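Local coordinates for protein 6-phospho-beta-glucosidase BglT (Thermotoga maritima, PDB 1UP7) that hydrolyses cellobiose 6'-phosphate to glucose 6-phosphate and glucose, using bound NAD(+) and a manganese ion, at residues Lys87-Asp92 with Leu262-Val267. Sequence-based numbering, arbitrary orientation.
Sequences KGREND and LRAREV. With G6P (6-O-phosphono-alpha-D-glucopyranose), chain J.
Arg89 and Arg263 reach from two nearly antiparallel helices, their short segments 156° apart, to the same phosphate of glucose 6-phosphate. With CG anti to the backbone N and the chain extended as far as NE, Arg89 runs across the methyl of Ala264, its CD 3.7 Å from Ala264 CB; a side chain this small lets the helices come close. The guanidinium then meets the phosphate edge-on, NH1 giving a hydrogen bond to O3P of the sugar phosphate (2.6 Å) and NH2 one to O2P (2.7 Å), while NE pairs with Glu93. Arg263 bends at chi2 (56°), which turns its guanidinium back to the phosphate: NE points almost straight at O2P (2.6 Å), and NH2 bonds O1P. O2P is thus shared by both arginines, whose planes stand 67° apart, and the anion between them probably offsets their like charges. On the far edge of Arg263, NH1 is bound to Glu266 OE2 (2.8 Å), which fixes its rotation, and Val267 CG2 sits over one face, toward its rim. With an alanine here instead of Arg263, O1P and O2P would probably lose this guanidinium's bonds and Glu266 OE2 its mate. Long charged chains suit the more exposed side, where Arg265 NH1 meets Glu90 OE2 from above the carboxylate plane in a salt bridge (2.8 Å). The two phosphate-binding arginines make up part of this family 4 glycosidase's substrate pocket, where the Rossmann-type and C-terminal regions meet.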
loop_
_atom_site.group_PDB
_atom_site.type_symbol
_atom_site.label_atom_id
_atom_site.label_comp_id
_atom_site.label_asym_id
_atom_site.label_seq_id
_atom_site.Cartn_x
_atom_site.Cartn_y
_atom_site.Cartn_z
ATOM N N LYS A 87 -37.282 18.068 13.531
ATOM C CA LYS A 87 -36.999 18.331 14.934
ATOM C C LYS A 87 -35.690 17.707 15.401
ATOM O O LYS A 87 -35.019 18.271 16.243
ATOM C CB LYS A 87 -38.218 18.092 15.834
ATOM C CG LYS A 87 -38.562 16.687 16.129
ATOM N N GLY A 88 -35.290 16.591 14.784
ATOM C CA GLY A 88 -33.937 16.069 14.931
ATOM C C GLY A 88 -32.888 17.036 14.401
ATOM O O GLY A 88 -31.881 17.256 15.059
ATOM N N ARG A 89 -33.159 17.628 13.237
ATOM C CA ARG A 89 -32.278 18.609 12.608
ATOM C C ARG A 89 -32.135 19.841 13.527
ATOM O O ARG A 89 -31.025 20.359 13.714
ATOM C CB ARG A 89 -32.856 18.961 11.237
ATOM C CG ARG A 89 -31.894 19.674 10.325
ATOM C CD ARG A 89 -32.566 20.269 9.132
ATOM N NE ARG A 89 -31.739 21.275 8.499
ATOM C CZ ARG A 89 -31.865 21.639 7.229
ATOM N NH1 ARG A 89 -32.811 21.080 6.462
ATOM N NH2 ARG A 89 -31.062 22.568 6.728
ATOM N N GLU A 90 -33.252 20.265 14.123
ATOM C CA GLU A 90 -33.278 21.423 15.023
ATOM C C GLU A 90 -32.336 21.214 16.217
ATOM O O GLU A 90 -31.538 22.098 16.561
ATOM C CB GLU A 90 -34.706 21.684 15.509
ATOM C CG GLU A 90 -34.900 23.082 16.051
ATOM C CD GLU A 90 -36.269 23.324 16.669
ATOM O OE1 GLU A 90 -37.248 22.626 16.277
ATOM O OE2 GLU A 90 -36.382 24.242 17.552
ATOM N N ASN A 91 -32.432 20.035 16.832
ATOM C CA ASN A 91 -31.515 19.633 17.897
ATOM C C ASN A 91 -30.078 19.578 17.402
ATOM O O ASN A 91 -29.183 20.071 18.094
ATOM C CB ASN A 91 -31.897 18.255 18.493
ATOM C CG ASN A 91 -33.254 18.255 19.228
ATOM O OD1 ASN A 91 -33.667 19.248 19.779
ATOM N ND2 ASN A 91 -33.932 17.105 19.227
ATOM N N ASP A 92 -29.878 18.994 16.216
ATOM C CA ASP A 92 -28.567 18.922 15.589
ATOM C C ASP A 92 -27.862 20.280 15.474
ATOM O O ASP A 92 -26.691 20.372 15.819
ATOM C CB ASP A 92 -28.669 18.272 14.192
ATOM C CG ASP A 92 -29.011 16.777 14.238
ATOM O OD1 ASP A 92 -28.846 16.126 15.299
ATOM O OD2 ASP A 92 -29.447 16.166 13.232
ATOM N N LEU A 262 -32.561 29.220 13.281
ATOM C CA LEU A 262 -32.053 27.896 12.904
ATOM C C LEU A 262 -32.583 27.490 11.529
ATOM O O LEU A 262 -33.780 27.606 11.275
ATOM C CB LEU A 262 -32.443 26.825 13.934
ATOM C CG LEU A 262 -31.730 26.845 15.305
ATOM C CD1 LEU A 262 -32.463 25.959 16.284
ATOM C CD2 LEU A 262 -30.253 26.467 15.228
ATOM N N ARG A 263 -31.696 27.047 10.647
ATOM C CA ARG A 263 -32.095 26.655 9.318
ATOM C C ARG A 263 -33.290 25.690 9.390
ATOM O O ARG A 263 -34.257 25.830 8.639
ATOM C CB ARG A 263 -30.942 25.974 8.616
ATOM C CG ARG A 263 -31.247 25.593 7.185
ATOM C CD ARG A 263 -31.706 26.757 6.262
ATOM N NE ARG A 263 -32.201 26.202 4.995
ATOM C CZ ARG A 263 -32.998 26.836 4.139
ATOM N NH1 ARG A 263 -33.407 28.073 4.393
ATOM N NH2 ARG A 263 -33.392 26.219 3.021
ATOM N N ALA A 264 -33.224 24.715 10.306
ATOM C CA ALA A 264 -34.288 23.721 10.423
ATOM C C ALA A 264 -35.647 24.351 10.654
ATOM O O ALA A 264 -36.648 23.836 10.139
ATOM C CB ALA A 264 -34.004 22.641 11.525
ATOM N N ARG A 265 -35.703 25.439 11.426
ATOM C CA ARG A 265 -36.961 26.135 11.609
ATOM C C ARG A 265 -37.409 26.884 10.373
ATOM O O ARG A 265 -38.622 26.969 10.155
ATOM C CB ARG A 265 -37.011 27.040 12.857
ATOM C CG ARG A 265 -37.014 26.312 14.184
ATOM C CD ARG A 265 -36.729 27.207 15.363
ATOM N NE ARG A 265 -37.926 27.893 15.872
ATOM C CZ ARG A 265 -38.687 27.415 16.845
ATOM N NH1 ARG A 265 -38.379 26.251 17.416
ATOM N NH2 ARG A 265 -39.753 28.090 17.260
ATOM N N GLU A 266 -36.487 27.410 9.558
ATOM C CA GLU A 266 -36.982 28.065 8.351
ATOM C C GLU A 266 -37.486 27.008 7.385
ATOM O O GLU A 266 -38.516 27.193 6.782
ATOM C CB GLU A 266 -36.075 29.145 7.753
ATOM C CG GLU A 266 -34.604 28.841 7.551
ATOM C CD GLU A 266 -33.833 30.120 7.124
ATOM O OE1 GLU A 266 -34.249 31.241 7.543
ATOM O OE2 GLU A 266 -32.816 30.016 6.382
ATOM N N VAL A 267 -36.815 25.861 7.334
ATOM C CA VAL A 267 -37.250 24.774 6.467
ATOM C C VAL A 267 -38.652 24.253 6.869
ATOM O O VAL A 267 -39.445 23.917 6.008
ATOM C CB VAL A 267 -36.262 23.636 6.462
ATOM C CG1 VAL A 267 -36.869 22.453 5.779
ATOM C CG2 VAL A 267 -34.918 24.064 5.797
HETATM C C1 G6P J . -27.108 21.561 -0.133
HETATM C C2 G6P J . -26.398 20.254 0.316
HETATM C C3 G6P J . -27.436 19.241 0.795
HETATM C C4 G6P J . -28.155 19.858 1.984
HETATM C C5 G6P J . -28.897 21.117 1.497
HETATM C C6 G6P J . -29.599 21.805 2.659
HETATM O O1 G6P J . -26.216 22.612 -0.551
HETATM O O2 G6P J . -25.616 19.647 -0.712
HETATM O O3 G6P J . -26.866 17.968 1.120
HETATM O O4 G6P J . -29.006 18.899 2.614
HETATM O O5 G6P J . -27.988 22.073 0.894
HETATM O O6 G6P J . -30.785 22.454 2.228
HETATM P P G6P J . -31.998 22.720 3.254
HETATM O O1P G6P J . -33.146 23.232 2.415
HETATM O O2P G6P J . -31.712 23.750 4.337
HETATM O O3P G6P J . -32.346 21.399 3.879
#